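Local coordinates for 3-hydroxyadipyl-CoA dehydrogenase (Escherichia coli, PDB 3MOG), which catalyses the NAD(+)-dependent oxidation of 3-hydroxyadipyl-CoA to 3-oxoadipyl-CoA in the phenylacetate degradation pathway, at residues V98-F103 and A129-N134; K310-T315 and E324-T329; V215-L220 and G281-R286. One frame throughout, in Å; residues are numbered along the deposited sequence.

Contact 1. Residues V98-F103 and A129-N134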
# COMPACT_ATOMS: atom_id res chain seq x y z
N VAL C 98 8.18 27.94 -3.36
CA VAL C 98 8.39 29.24 -2.70
C VAL C 98 9.67 29.25 -1.85
O VAL C 98 10.50 30.15 -1.98
CB VAL C 98 7.17 29.63 -1.83
CG1 VAL C 98 7.35 31.03 -1.26
CG2 VAL C 98 5.87 29.55 -2.64
N LYS C 99 9.83 28.23 -1.00
CA LYS C 99 11.00 28.11 -0.13
C LYS C 99 12.30 27.99 -0.90
O LYS C 99 13.30 28.61 -0.53
CB LYS C 99 10.87 26.91 0.81
CG LYS C 99 10.09 27.21 2.06
CD LYS C 99 9.89 25.96 2.88
CE LYS C 99 9.12 26.30 4.14
NZ LYS C 99 8.07 25.29 4.39
N LYS C 100 12.26 27.20 -1.98
CA LYS C 100 13.43 27.01 -2.85
C LYS C 100 13.85 28.34 -3.46
O LYS C 100 15.05 28.66 -3.48
CB LYS C 100 13.14 25.98 -3.93
CG LYS C 100 13.28 24.52 -3.47
CD LYS C 100 12.78 23.52 -4.53
CE LYS C 100 13.68 23.42 -5.76
NZ LYS C 100 15.05 22.91 -5.46
N ALA C 101 12.86 29.12 -3.91
CA ALA C 101 13.08 30.48 -4.41
C ALA C 101 13.62 31.44 -3.35
O ALA C 101 14.53 32.23 -3.62
CB ALA C 101 11.78 31.04 -5.03
N LEU C 102 13.07 31.37 -2.14
CA LEU C 102 13.53 32.18 -1.01
C LEU C 102 14.98 31.88 -0.65
O LEU C 102 15.78 32.79 -0.47
CB LEU C 102 12.62 32.01 0.21
CG LEU C 102 12.78 32.85 1.48
CD1 LEU C 102 13.12 34.32 1.22
CD2 LEU C 102 11.50 32.76 2.28
N PHE C 103 15.32 30.59 -0.55
CA PHE C 103 16.66 30.20 -0.11
C PHE C 103 17.73 30.45 -1.16
O PHE C 103 18.89 30.71 -0.83
CB PHE C 103 16.68 28.74 0.37
CG PHE C 103 16.33 28.57 1.82
CD1 PHE C 103 17.31 28.28 2.76
CD2 PHE C 103 15.01 28.70 2.25
CE1 PHE C 103 16.98 28.11 4.09
CE2 PHE C 103 14.67 28.55 3.58
CZ PHE C 103 15.66 28.26 4.51
N ALA C 129 17.64 22.56 0.31
CA ALA C 129 19.07 22.83 0.22
C ALA C 129 19.69 22.38 -1.10
O ALA C 129 20.91 22.53 -1.30
CB ALA C 129 19.80 22.15 1.36
N ALA C 130 18.85 21.83 -1.97
CA ALA C 130 19.27 21.13 -3.19
C ALA C 130 20.09 22.00 -4.15
O ALA C 130 21.21 21.62 -4.52
CB ALA C 130 18.05 20.51 -3.90
N GLU C 131 19.56 23.15 -4.52
CA GLU C 131 20.16 23.97 -5.58
C GLU C 131 20.90 25.19 -5.05
O GLU C 131 21.44 25.98 -5.84
CB GLU C 131 19.09 24.39 -6.61
CG GLU C 131 18.22 23.26 -7.13
CD GLU C 131 17.49 23.61 -8.41
OE1 GLU C 131 18.18 23.82 -9.43
OE2 GLU C 131 16.24 23.66 -8.40
N ILE C 132 20.96 25.35 -3.73
CA ILE C 132 21.52 26.57 -3.15
C ILE C 132 23.02 26.46 -2.87
O ILE C 132 23.55 25.35 -2.70
CB ILE C 132 20.68 27.10 -1.92
CG1 ILE C 132 21.17 26.54 -0.59
CG2 ILE C 132 19.18 26.90 -2.14
CD1 ILE C 132 22.06 27.49 0.20
N LYS C 133 23.67 27.62 -2.79
CA LYS C 133 25.13 27.80 -2.83
C LYS C 133 25.98 26.96 -1.91
O LYS C 133 26.78 26.15 -2.38
CB LYS C 133 25.50 29.29 -2.71
CG LYS C 133 26.17 29.94 -3.93
CD LYS C 133 25.77 29.34 -5.29
CE LYS C 133 26.96 28.62 -5.96
NZ LYS C 133 26.59 27.95 -7.24
N ASN C 134 25.86 27.16 -0.60
CA ASN C 134 26.63 26.37 0.34
C ASN C 134 25.68 25.48 1.12
O ASN C 134 25.26 25.83 2.20
CB ASN C 134 27.40 27.27 1.30
CG ASN C 134 28.67 27.82 0.69
OD1 ASN C 134 28.62 28.59 -0.26
ND2 ASN C 134 29.81 27.42 1.24
O HOH W 1 16.98 24.32 -3.59
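K100 and E131 meet at their charged ends in a salt bridge, with NZ of K100 3.3 Å from OE2 of E131. As a hydrogen bond it is weak, and a water makes a second connection: it accepts from K100 NZ at 3.0 Å and from the backbone N of E131, also at 3.0 Å. The ammonium thus reaches both the carboxylate and, through the water, the main chain of the same residue. Its third polar partner is the carbonyl O of A127, at the end of the short helix 125-128, although that bond too is weak. A lysine suits the place because its long chain can fold over: after an extended start it bends at chi3 (71°) and chi4 (64°), which brings NZ across to E131 in the loop. The methyl of A130 lies beside the same ammonium, and I270 of a second subunit packs on this alanine.

Both segments belong to the NAD-binding Rossmann domain, where helix 96-109 and the loop between helix 125-128 and strand 138-143 come together beside the mixed sheet.

One helical turn beyond K100, the contact becomes apolar, as suits two buried residues, an aromatic and a branched aliphatic. CG2 of I132 rests 4.0 Å from CB of F103, touching the root of the phenylalanine and its carbonyl carbon rather than the ring. The F103 side chain also packs on L116 and T118 of strand 115-118 and on V138, and I132 packs on L116 and V138 as well.

Contact 2. Residues K310-T315 and E324-T329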
# COMPACT_ATOMS: atom_id res chain seq x y z
N LYS C 310 -2.45 -13.46 41.22
CA LYS C 310 -1.37 -14.24 40.63
C LYS C 310 -0.41 -13.31 39.89
O LYS C 310 -0.54 -12.08 39.97
CB LYS C 310 -1.91 -15.37 39.74
CG LYS C 310 -2.97 -16.23 40.44
CD LYS C 310 -3.01 -17.66 39.95
CE LYS C 310 -3.75 -18.54 40.97
NZ LYS C 310 -3.85 -19.97 40.57
N SER C 311 0.58 -13.87 39.21
CA SER C 311 1.50 -13.05 38.43
C SER C 311 1.00 -12.94 36.99
O SER C 311 0.03 -13.62 36.62
CB SER C 311 2.91 -13.64 38.48
OG SER C 311 2.93 -14.90 37.83
N ASP C 312 1.67 -12.09 36.21
CA ASP C 312 1.39 -11.87 34.79
C ASP C 312 0.00 -11.26 34.58
O ASP C 312 -0.75 -11.71 33.72
CB ASP C 312 1.59 -13.17 33.97
CG ASP C 312 1.98 -12.92 32.51
OD1 ASP C 312 1.63 -13.75 31.65
OD2 ASP C 312 2.64 -11.89 32.23
N GLY C 313 -0.32 -10.27 35.40
CA GLY C 313 -1.58 -9.50 35.33
C GLY C 313 -2.87 -10.29 35.49
O GLY C 313 -3.89 -9.94 34.90
N VAL C 314 -2.82 -11.37 36.28
CA VAL C 314 -3.99 -12.19 36.53
C VAL C 314 -4.40 -12.04 38.00
O VAL C 314 -3.56 -12.16 38.90
CB VAL C 314 -3.75 -13.70 36.18
CG1 VAL C 314 -5.04 -14.49 36.25
CG2 VAL C 314 -3.13 -13.87 34.80
N THR C 315 -5.68 -11.75 38.23
CA THR C 315 -6.31 -11.86 39.55
C THR C 315 -7.49 -12.84 39.49
O THR C 315 -8.37 -12.71 38.63
CB THR C 315 -6.82 -10.51 40.05
OG1 THR C 315 -5.78 -9.54 39.95
CG2 THR C 315 -7.25 -10.61 41.51
N GLU C 324 -5.33 -8.56 33.00
CA GLU C 324 -4.77 -7.42 32.28
C GLU C 324 -4.57 -7.80 30.80
O GLU C 324 -4.09 -8.88 30.51
CB GLU C 324 -3.45 -6.99 32.91
CG GLU C 324 -3.62 -6.32 34.28
CD GLU C 324 -2.39 -5.55 34.70
OE1 GLU C 324 -1.72 -6.00 35.64
OE2 GLU C 324 -2.09 -4.50 34.08
N THR C 325 -4.98 -6.92 29.89
CA THR C 325 -4.98 -7.26 28.44
C THR C 325 -3.58 -7.54 27.89
O THR C 325 -2.63 -6.80 28.17
CB THR C 325 -5.69 -6.19 27.55
OG1 THR C 325 -5.74 -6.66 26.20
CG2 THR C 325 -4.99 -4.82 27.59
N GLN C 326 -3.49 -8.66 27.18
CA GLN C 326 -2.34 -9.04 26.37
C GLN C 326 -2.75 -9.02 24.88
O GLN C 326 -2.00 -9.48 24.00
CB GLN C 326 -1.87 -10.45 26.76
CG GLN C 326 -1.42 -10.59 28.23
CD GLN C 326 -1.21 -12.04 28.68
OE1 GLN C 326 -1.03 -12.94 27.86
NE2 GLN C 326 -1.23 -12.26 29.99
N GLY C 327 -3.95 -8.53 24.60
CA GLY C 327 -4.42 -8.40 23.22
C GLY C 327 -5.35 -9.50 22.77
O GLY C 327 -5.78 -9.51 21.61
N GLU C 328 -5.65 -10.43 23.68
CA GLU C 328 -6.69 -11.43 23.46
C GLU C 328 -7.99 -10.97 24.09
O GLU C 328 -7.97 -10.27 25.10
CB GLU C 328 -6.27 -12.77 24.04
CG GLU C 328 -5.01 -13.35 23.41
CD GLU C 328 -4.68 -14.72 23.98
OE1 GLU C 328 -5.03 -15.74 23.34
OE2 GLU C 328 -4.07 -14.77 25.07
N THR C 329 -9.11 -11.32 23.48
CA THR C 329 -10.41 -10.90 24.00
C THR C 329 -10.80 -11.71 25.23
O THR C 329 -10.38 -12.85 25.40
CB THR C 329 -11.55 -11.05 22.96
OG1 THR C 329 -11.71 -12.43 22.64
CG2 THR C 329 -11.25 -10.25 21.69
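E324 lays its side chain along G313: CB is 3.6 Å from the glycine carbonyl O, and farther out OE1 comes to 3.5 Å from G313 CA. The backbones are joined at the same place, where E324 N donates to G313 O over 2.8 Å in a nearly straight bond (167° at the hydrogen) that arrives in the carbonyl plane. Glycine is the fitting residue opposite the glutamate, since a beta carbon on G313 would collide with CB of E324, and its positive phi (60°) favours glycine as well. Beyond CG the glutamate chain runs extended, and its OE2 finds a stronger partner in R440, with which it forms a salt bridge. An alanine in place of E324 would probably leave R440 without this carboxylate and uncover one side of G313.

The bond belongs to an antiparallel pairing of neighbouring strands, 314-317 and 320-324, in the sheet of the reduced Rossmann-fold domain; T315 pairs with L322 farther along. G313 and E324 stand at the end of this hairpin away from its turn, where the chain leaves 320-324 for helix 330-337.

On this departing loop Q326 reaches back toward D312, its NE2 3.6 Å from OD1, too far to be counted as a hydrogen bond. The two side chains cross at about a right angle, with amide and carboxylate planes 40° apart. The carboxylate of D312 is engaged chiefly by R443, in a salt bridge through OD2, and Q326 packs on the same arginine. Next to Q326 the chain bends in an ST turn, T325 OG1 accepting from G327 N at 3.0 Å, while T329 caps the coming helix through A332 N.

Contact 3. Residues V215-L220 and G281-R286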
# COMPACT_ATOMS: atom_id res chain seq x y z
N VAL C 215 -15.09 8.49 26.45
CA VAL C 215 -14.57 7.36 27.21
C VAL C 215 -13.12 7.05 26.76
O VAL C 215 -12.24 6.83 27.60
CB VAL C 215 -15.53 6.14 27.12
CG1 VAL C 215 -14.94 4.91 27.77
CG2 VAL C 215 -16.87 6.48 27.79
N ILE C 216 -12.89 7.06 25.44
CA ILE C 216 -11.54 6.91 24.88
C ILE C 216 -10.61 7.99 25.43
O ILE C 216 -9.51 7.67 25.90
CB ILE C 216 -11.55 6.99 23.34
CG1 ILE C 216 -12.54 5.98 22.75
CG2 ILE C 216 -10.13 6.82 22.80
CD1 ILE C 216 -12.73 6.05 21.22
N ASP C 217 -11.05 9.25 25.39
CA ASP C 217 -10.26 10.36 25.95
C ASP C 217 -9.99 10.25 27.46
O ASP C 217 -8.92 10.67 27.94
CB ASP C 217 -10.93 11.71 25.65
CG ASP C 217 -10.78 12.14 24.20
OD1 ASP C 217 -10.00 11.52 23.43
OD2 ASP C 217 -11.45 13.11 23.81
N ALA C 218 -10.93 9.68 28.19
CA ALA C 218 -10.80 9.57 29.65
C ALA C 218 -9.82 8.48 30.04
O ALA C 218 -9.05 8.65 30.98
CB ALA C 218 -12.16 9.32 30.30
N ALA C 219 -9.85 7.37 29.31
CA ALA C 219 -8.90 6.29 29.52
C ALA C 219 -7.48 6.78 29.27
O ALA C 219 -6.59 6.53 30.07
CB ALA C 219 -9.22 5.11 28.61
N LEU C 220 -7.28 7.50 28.17
CA LEU C 220 -5.95 7.92 27.78
C LEU C 220 -5.39 9.04 28.67
O LEU C 220 -4.21 9.02 29.01
CB LEU C 220 -5.90 8.28 26.28
CG LEU C 220 -5.63 7.16 25.25
CD1 LEU C 220 -4.24 6.54 25.42
CD2 LEU C 220 -6.68 6.04 25.23
N GLY C 281 -16.82 19.36 16.07
CA GLY C 281 -15.87 18.42 15.50
C GLY C 281 -16.30 17.03 15.88
O GLY C 281 -17.40 16.60 15.52
N VAL C 282 -15.44 16.34 16.61
CA VAL C 282 -15.83 15.11 17.30
C VAL C 282 -16.85 15.52 18.35
O VAL C 282 -17.88 14.86 18.53
CB VAL C 282 -14.61 14.42 17.97
CG1 VAL C 282 -15.06 13.35 18.93
CG2 VAL C 282 -13.69 13.82 16.94
N TYR C 283 -16.57 16.64 19.00
CA TYR C 283 -17.42 17.19 20.05
C TYR C 283 -18.13 18.45 19.61
O TYR C 283 -17.74 19.11 18.64
CB TYR C 283 -16.59 17.50 21.29
CG TYR C 283 -15.92 16.30 21.86
CD1 TYR C 283 -14.57 16.06 21.62
CD2 TYR C 283 -16.63 15.38 22.63
CE1 TYR C 283 -13.94 14.94 22.14
CE2 TYR C 283 -16.00 14.26 23.16
CZ TYR C 283 -14.65 14.05 22.91
OH TYR C 283 -14.01 12.94 23.42
N ASP C 284 -19.18 18.79 20.37
CA ASP C 284 -19.88 20.07 20.27
C ASP C 284 -19.22 21.03 21.24
O ASP C 284 -19.16 20.75 22.44
CB ASP C 284 -21.36 19.89 20.62
CG ASP C 284 -22.24 20.92 19.97
OD1 ASP C 284 -21.95 22.13 20.11
OD2 ASP C 284 -23.23 20.52 19.32
N TRP C 285 -18.72 22.14 20.73
CA TRP C 285 -17.99 23.08 21.57
C TRP C 285 -18.83 24.26 22.08
O TRP C 285 -18.32 25.14 22.79
CB TRP C 285 -16.71 23.54 20.87
CG TRP C 285 -15.69 22.44 20.84
CD1 TRP C 285 -15.58 21.44 19.91
CD2 TRP C 285 -14.67 22.19 21.81
NE1 TRP C 285 -14.54 20.60 20.23
CE2 TRP C 285 -13.96 21.04 21.39
CE3 TRP C 285 -14.28 22.84 22.99
CZ2 TRP C 285 -12.88 20.52 22.11
CZ3 TRP C 285 -13.20 22.32 23.71
CH2 TRP C 285 -12.52 21.17 23.27
N ARG C 286 -20.11 24.25 21.73
CA ARG C 286 -21.07 25.23 22.24
C ARG C 286 -21.45 24.87 23.68
O ARG C 286 -21.16 25.62 24.61
CB ARG C 286 -22.31 25.30 21.33
CG ARG C 286 -21.97 25.51 19.86
CD ARG C 286 -23.14 25.13 18.97
NE ARG C 286 -22.69 24.61 17.68
CZ ARG C 286 -22.43 25.35 16.61
NH1 ARG C 286 -22.56 26.67 16.65
NH2 ARG C 286 -22.03 24.77 15.48
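Y283 and D217 point at each other from opposite directions, the phenol reaching from its loop toward the carboxylate that helix 213-223 holds out. The hydroxyl OH of Y283 donates to OD2 of D217 over 2.6 Å, a short bond between a buried acid and a partly exposed ring. Relative to the tyrosine, OD2 lies at the ring edge, near the ring plane. Relative to the carboxylate, the hydroxyl comes in from above the plane, 54° out of it, and the two flat groups are turned 45° apart. In Y283 CG is anti to the carbonyl carbon (chi1 -61°), which sets the ring beside the backbone N, from where it carries OH to D217 across a gap that leaves the nearest alpha carbons, D217 and V282, 11.3 Å apart. Tyrosine suits this span because it is rigid, with one polar atom at its far end.

Aspartate, short and forked, serves several donors at once: OD1 accepts from L231 N and OD2 also from E232 N, so a buried charge is met by the N-terminal amides of helix 230-237, which would be expected to stabilise it. Over one face of the tyrosine ring lies CG1 of V282, 3.7 Å above the plane.

D235 of that same helix takes bonds from V282 N, Y283 N and W285 NE1. Helix 213-223, helix 230-237 and the 281-286 loop are thereby fastened together within the all-helical C-terminal domain characteristic of 3-hydroxyacyl-CoA dehydrogenases.

Overall arrangement
From the N terminus the chain first builds the NAD-binding Rossmann domain, where contact 1 closes a loop of 25 residues between helix 96-109 and the approach to strand 138-143. Contact 3 follows in the helical domain, bridging 60 residues from helix 213-223 to the segment after helix 263-270. Contact 2 comes last and is the most local, joining the open ends of the 314-317/320-324 hairpin in the second, reduced Rossmann-fold domain, with eight residues between the segments. The three stand in series, so none nests in or crosses another. Contact 1 lies on the opposite side of the chain's centre from both others, about 55 Å from contact 2 between centres; contacts 2 and 3 approach to about 11 Å between nearest atoms without touching.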